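Long-range contact in Lmo0325 protein (Listeria monocytogenes EGD-e, PDB 4RYK), which probably binds DNA as a transcriptional regulator of the Rgg type, pairing an N-terminal helix-turn-helix domain with a helical C-terminal repeat domain: residues A[244-254]-A[269-280]. Residues are numbered along the deposited sequence; the frame is centred on the assembly and turned at random.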
# COMPACT_ATOMS: atom_id res chain seq x y z
N PHE A 244 -3.52 7.59 -9.22
CA PHE A 244 -3.09 7.22 -10.55
C PHE A 244 -4.22 6.58 -11.37
O PHE A 244 -4.42 6.86 -12.54
CB PHE A 244 -1.87 6.28 -10.46
CG PHE A 244 -1.36 5.80 -11.81
CD1 PHE A 244 -1.85 4.63 -12.38
CD2 PHE A 244 -0.39 6.52 -12.52
CE1 PHE A 244 -1.40 4.19 -13.63
CE2 PHE A 244 0.08 6.08 -13.75
CZ PHE A 244 -0.43 4.93 -14.32
N TYR A 245 -4.94 5.67 -10.76
CA TYR A 245 -6.00 4.99 -11.45
C TYR A 245 -7.23 5.83 -11.68
O TYR A 245 -8.05 5.51 -12.52
CB TYR A 245 -6.34 3.67 -10.74
CG TYR A 245 -5.26 2.66 -10.97
CD1 TYR A 245 -5.10 2.07 -12.19
CD2 TYR A 245 -4.36 2.36 -9.97
CE1 TYR A 245 -4.08 1.16 -12.44
CE2 TYR A 245 -3.34 1.46 -10.19
CZ TYR A 245 -3.21 0.84 -11.43
OH TYR A 245 -2.22 -0.08 -11.63
N ARG A 246 -7.38 6.94 -10.96
CA ARG A 246 -8.44 7.89 -11.27
C ARG A 246 -8.11 8.57 -12.60
O ARG A 246 -9.00 8.96 -13.35
CB ARG A 246 -8.59 8.92 -10.15
CG ARG A 246 -8.96 8.26 -8.84
CD ARG A 246 -9.36 9.30 -7.84
NE ARG A 246 -9.57 8.77 -6.50
CZ ARG A 246 -10.12 9.45 -5.51
NH1 ARG A 246 -10.51 10.69 -5.72
NH2 ARG A 246 -10.27 8.91 -4.31
N ILE A 247 -6.82 8.70 -12.92
CA ILE A 247 -6.44 9.32 -14.18
C ILE A 247 -6.80 8.33 -15.29
O ILE A 247 -7.40 8.70 -16.32
CB ILE A 247 -4.94 9.65 -14.26
CG1 ILE A 247 -4.49 10.58 -13.13
CG2 ILE A 247 -4.62 10.34 -15.58
CD1 ILE A 247 -2.96 10.62 -13.01
N VAL A 248 -6.45 7.08 -15.05
CA VAL A 248 -6.77 5.99 -15.99
C VAL A 248 -8.25 5.95 -16.27
O VAL A 248 -8.67 5.91 -17.46
CB VAL A 248 -6.29 4.64 -15.48
CG1 VAL A 248 -6.67 3.55 -16.48
CG2 VAL A 248 -4.79 4.63 -15.25
N ALA A 249 -9.06 5.99 -15.20
CA ALA A 249 -10.53 6.03 -15.34
C ALA A 249 -11.01 7.24 -16.15
O ALA A 249 -11.91 7.12 -16.99
CB ALA A 249 -11.20 6.03 -13.98
N ASN A 250 -10.40 8.40 -15.94
CA ASN A 250 -10.74 9.57 -16.73
C ASN A 250 -10.42 9.37 -18.20
O ASN A 250 -11.23 9.76 -19.06
CB ASN A 250 -10.05 10.86 -16.25
CG ASN A 250 -10.68 11.45 -14.98
OD1 ASN A 250 -11.78 11.09 -14.57
ND2 ASN A 250 -9.96 12.39 -14.36
N TYR A 251 -9.25 8.77 -18.50
CA TYR A 251 -8.91 8.44 -19.86
C TYR A 251 -9.98 7.54 -20.53
O TYR A 251 -10.50 7.85 -21.60
CB TYR A 251 -7.53 7.75 -19.95
CG TYR A 251 -7.28 7.38 -21.39
CD1 TYR A 251 -7.69 6.15 -21.88
CD2 TYR A 251 -6.67 8.28 -22.26
CE1 TYR A 251 -7.52 5.82 -23.23
CE2 TYR A 251 -6.49 7.98 -23.59
CZ TYR A 251 -6.92 6.75 -24.09
OH TYR A 251 -6.72 6.48 -25.42
N TYR A 252 -10.30 6.42 -19.91
CA TYR A 252 -11.28 5.50 -20.51
C TYR A 252 -12.72 6.07 -20.61
O TYR A 252 -13.44 5.73 -21.55
CB TYR A 252 -11.24 4.12 -19.82
CG TYR A 252 -9.98 3.36 -20.15
CD1 TYR A 252 -9.69 2.99 -21.47
CD2 TYR A 252 -9.08 3.00 -19.18
CE1 TYR A 252 -8.54 2.29 -21.79
CE2 TYR A 252 -7.90 2.31 -19.48
CZ TYR A 252 -7.63 1.98 -20.78
OH TYR A 252 -6.48 1.30 -21.10
N GLN A 253 -13.12 6.95 -19.70
CA GLN A 253 -14.44 7.59 -19.76
C GLN A 253 -14.45 8.47 -21.01
O GLN A 253 -15.44 8.54 -21.76
CB GLN A 253 -14.71 8.40 -18.49
CG GLN A 253 -16.05 9.13 -18.47
CD GLN A 253 -17.24 8.20 -18.66
OE1 GLN A 253 -17.79 7.72 -17.69
NE2 GLN A 253 -17.60 7.88 -19.92
N GLY A 254 -13.29 9.08 -21.28
CA GLY A 254 -13.12 9.88 -22.48
C GLY A 254 -13.33 9.06 -23.74
O GLY A 254 -14.09 9.44 -24.61
N GLN A 269 -11.33 15.06 -22.69
CA GLN A 269 -11.10 14.40 -21.44
C GLN A 269 -9.90 13.47 -21.53
O GLN A 269 -9.11 13.39 -20.61
CB GLN A 269 -12.32 13.61 -21.07
CG GLN A 269 -12.10 12.66 -19.92
CD GLN A 269 -12.89 13.03 -18.73
OE1 GLN A 269 -13.23 14.19 -18.56
NE2 GLN A 269 -13.22 12.05 -17.91
N ALA A 270 -9.81 12.73 -22.63
CA ALA A 270 -8.70 11.80 -22.86
C ALA A 270 -7.37 12.54 -22.98
O ALA A 270 -6.37 12.11 -22.42
CB ALA A 270 -8.95 10.99 -24.13
N LYS A 271 -7.35 13.63 -23.73
CA LYS A 271 -6.18 14.51 -23.81
C LYS A 271 -5.80 15.11 -22.45
O LYS A 271 -4.64 15.28 -22.17
CB LYS A 271 -6.44 15.63 -24.81
CG LYS A 271 -6.51 15.14 -26.26
CD LYS A 271 -5.13 15.01 -26.89
CE LYS A 271 -4.66 16.35 -27.47
NZ LYS A 271 -3.31 16.28 -28.11
N ARG A 272 -6.79 15.41 -21.63
CA ARG A 272 -6.51 15.95 -20.32
C ARG A 272 -5.83 14.87 -19.41
O ARG A 272 -4.91 15.17 -18.64
CB ARG A 272 -7.78 16.48 -19.72
CG ARG A 272 -7.65 16.86 -18.28
CD ARG A 272 -7.27 18.30 -18.19
NE ARG A 272 -5.86 18.61 -18.40
CZ ARG A 272 -4.91 18.61 -17.46
NH1 ARG A 272 -3.68 18.98 -17.78
NH2 ARG A 272 -5.17 18.23 -16.20
N ALA A 273 -6.26 13.62 -19.53
CA ALA A 273 -5.64 12.58 -18.75
C ALA A 273 -4.15 12.41 -19.14
O ALA A 273 -3.29 12.32 -18.27
CB ALA A 273 -6.38 11.28 -18.90
N ILE A 274 -3.87 12.38 -20.43
CA ILE A 274 -2.50 12.30 -20.91
C ILE A 274 -1.63 13.46 -20.41
O ILE A 274 -0.51 13.25 -19.96
CB ILE A 274 -2.53 12.25 -22.44
CG1 ILE A 274 -3.01 10.87 -22.86
CG2 ILE A 274 -1.17 12.58 -23.08
CD1 ILE A 274 -3.47 10.81 -24.30
N GLN A 275 -2.15 14.67 -20.48
CA GLN A 275 -1.44 15.85 -19.97
C GLN A 275 -1.21 15.75 -18.48
O GLN A 275 -0.20 16.23 -17.97
CB GLN A 275 -2.26 17.10 -20.29
CG GLN A 275 -1.67 18.45 -19.92
CD GLN A 275 -0.28 18.73 -20.47
OE1 GLN A 275 0.08 18.31 -21.59
NE2 GLN A 275 0.52 19.48 -19.67
N THR A 276 -2.16 15.15 -17.76
CA THR A 276 -2.05 14.99 -16.34
C THR A 276 -0.95 14.02 -16.02
O THR A 276 -0.15 14.27 -15.12
CB THR A 276 -3.37 14.55 -15.70
OG1 THR A 276 -4.36 15.57 -15.88
CG2 THR A 276 -3.17 14.37 -14.22
N TRP A 277 -0.88 12.90 -16.73
CA TRP A 277 0.25 12.00 -16.52
C TRP A 277 1.59 12.73 -16.76
O TRP A 277 2.58 12.49 -16.03
CB TRP A 277 0.18 10.77 -17.41
CG TRP A 277 -0.75 9.70 -16.90
CD1 TRP A 277 -0.75 9.15 -15.67
CD2 TRP A 277 -1.77 9.05 -17.63
NE1 TRP A 277 -1.70 8.20 -15.58
CE2 TRP A 277 -2.37 8.13 -16.77
CE3 TRP A 277 -2.28 9.18 -18.93
CZ2 TRP A 277 -3.42 7.32 -17.16
CZ3 TRP A 277 -3.33 8.41 -19.31
CH2 TRP A 277 -3.88 7.47 -18.43
N LYS A 278 1.63 13.62 -17.75
CA LYS A 278 2.86 14.38 -18.00
C LYS A 278 3.18 15.30 -16.87
O LYS A 278 4.32 15.35 -16.44
CB LYS A 278 2.80 15.22 -19.26
CG LYS A 278 2.88 14.36 -20.49
CD LYS A 278 2.76 15.17 -21.76
CE LYS A 278 2.67 14.23 -22.95
NZ LYS A 278 2.51 14.99 -24.21
N GLU A 279 2.16 16.00 -16.39
CA GLU A 279 2.38 17.00 -15.35
C GLU A 279 2.82 16.37 -14.04
O GLU A 279 3.48 17.02 -13.24
CB GLU A 279 1.12 17.77 -15.14
CG GLU A 279 0.81 18.68 -16.30
CD GLU A 279 -0.53 19.34 -16.15
OE1 GLU A 279 -1.29 18.92 -15.26
OE2 GLU A 279 -0.83 20.27 -16.92
N LEU A 280 2.45 15.10 -13.85
CA LEU A 280 2.81 14.36 -12.65
C LEU A 280 4.01 13.45 -12.86
O LEU A 280 4.26 12.61 -12.02
CB LEU A 280 1.63 13.53 -12.09
CG LEU A 280 0.34 14.30 -11.76
CD1 LEU A 280 -0.72 13.36 -11.26
CD2 LEU A 280 0.58 15.37 -10.72
O HOH W 1 -14.81 10.75 -16.11
O HOH W 2 -14.44 13.16 -14.96
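The first torsions of Ile247 and Trp277 bring a methyl branch of one against the indole of the other: CG2 of Ile247 stands anti to its own backbone N, while Trp277 CG lies anti to its carbonyl carbon and beside its own backbone N (chi1 -81°), and the indole reaches back toward residues 244-254. Ile247 CG2 lies over one face of the Trp277 indole in a CH-pi contact, 3.6 Å from the centroid of the five-membered ring. Val248 CG2 touches Trp277 CZ2 at the edge, 3.6 Å away. Separately, the Phe244 ring leans obliquely against the pyrrole part, its plane inclined at 46° to that of the indole. Tyr289 from helix 283-300 stacks on Trp277 as well and meets Tyr251 edge-to-face.

Helices 243-259 and 263-279 form a nearly antiparallel hairpin, consistent with the TPR clan to which the Rgg C-terminal domain family belongs; their local axes are 7.7 Å apart at an angle of 154°. Small residues line the closely packed part: Ala273 CB sits 3.9 Å from Tyr251 CB, and at Ala270 the backbones come nearest, its CA 4.5 Å from the CA of Tyr251. Toward the turn, Gly254 CA lies 3.9 Å from Gln269 CG.

There Gln269, bent at chi2, lays its amide across Asn250, and Gln269 NE2 donates to the backbone O of Asn250 at 3.2 Å. Gly254 N reaches that oxygen from the opposite face of the carbonyl plane, giving it two donors. The Asn250 side chain is engaged elsewhere: its ND2 donates to the backbone O of Glu279 in the second subunit, whose Leu280 also packs on Ile247.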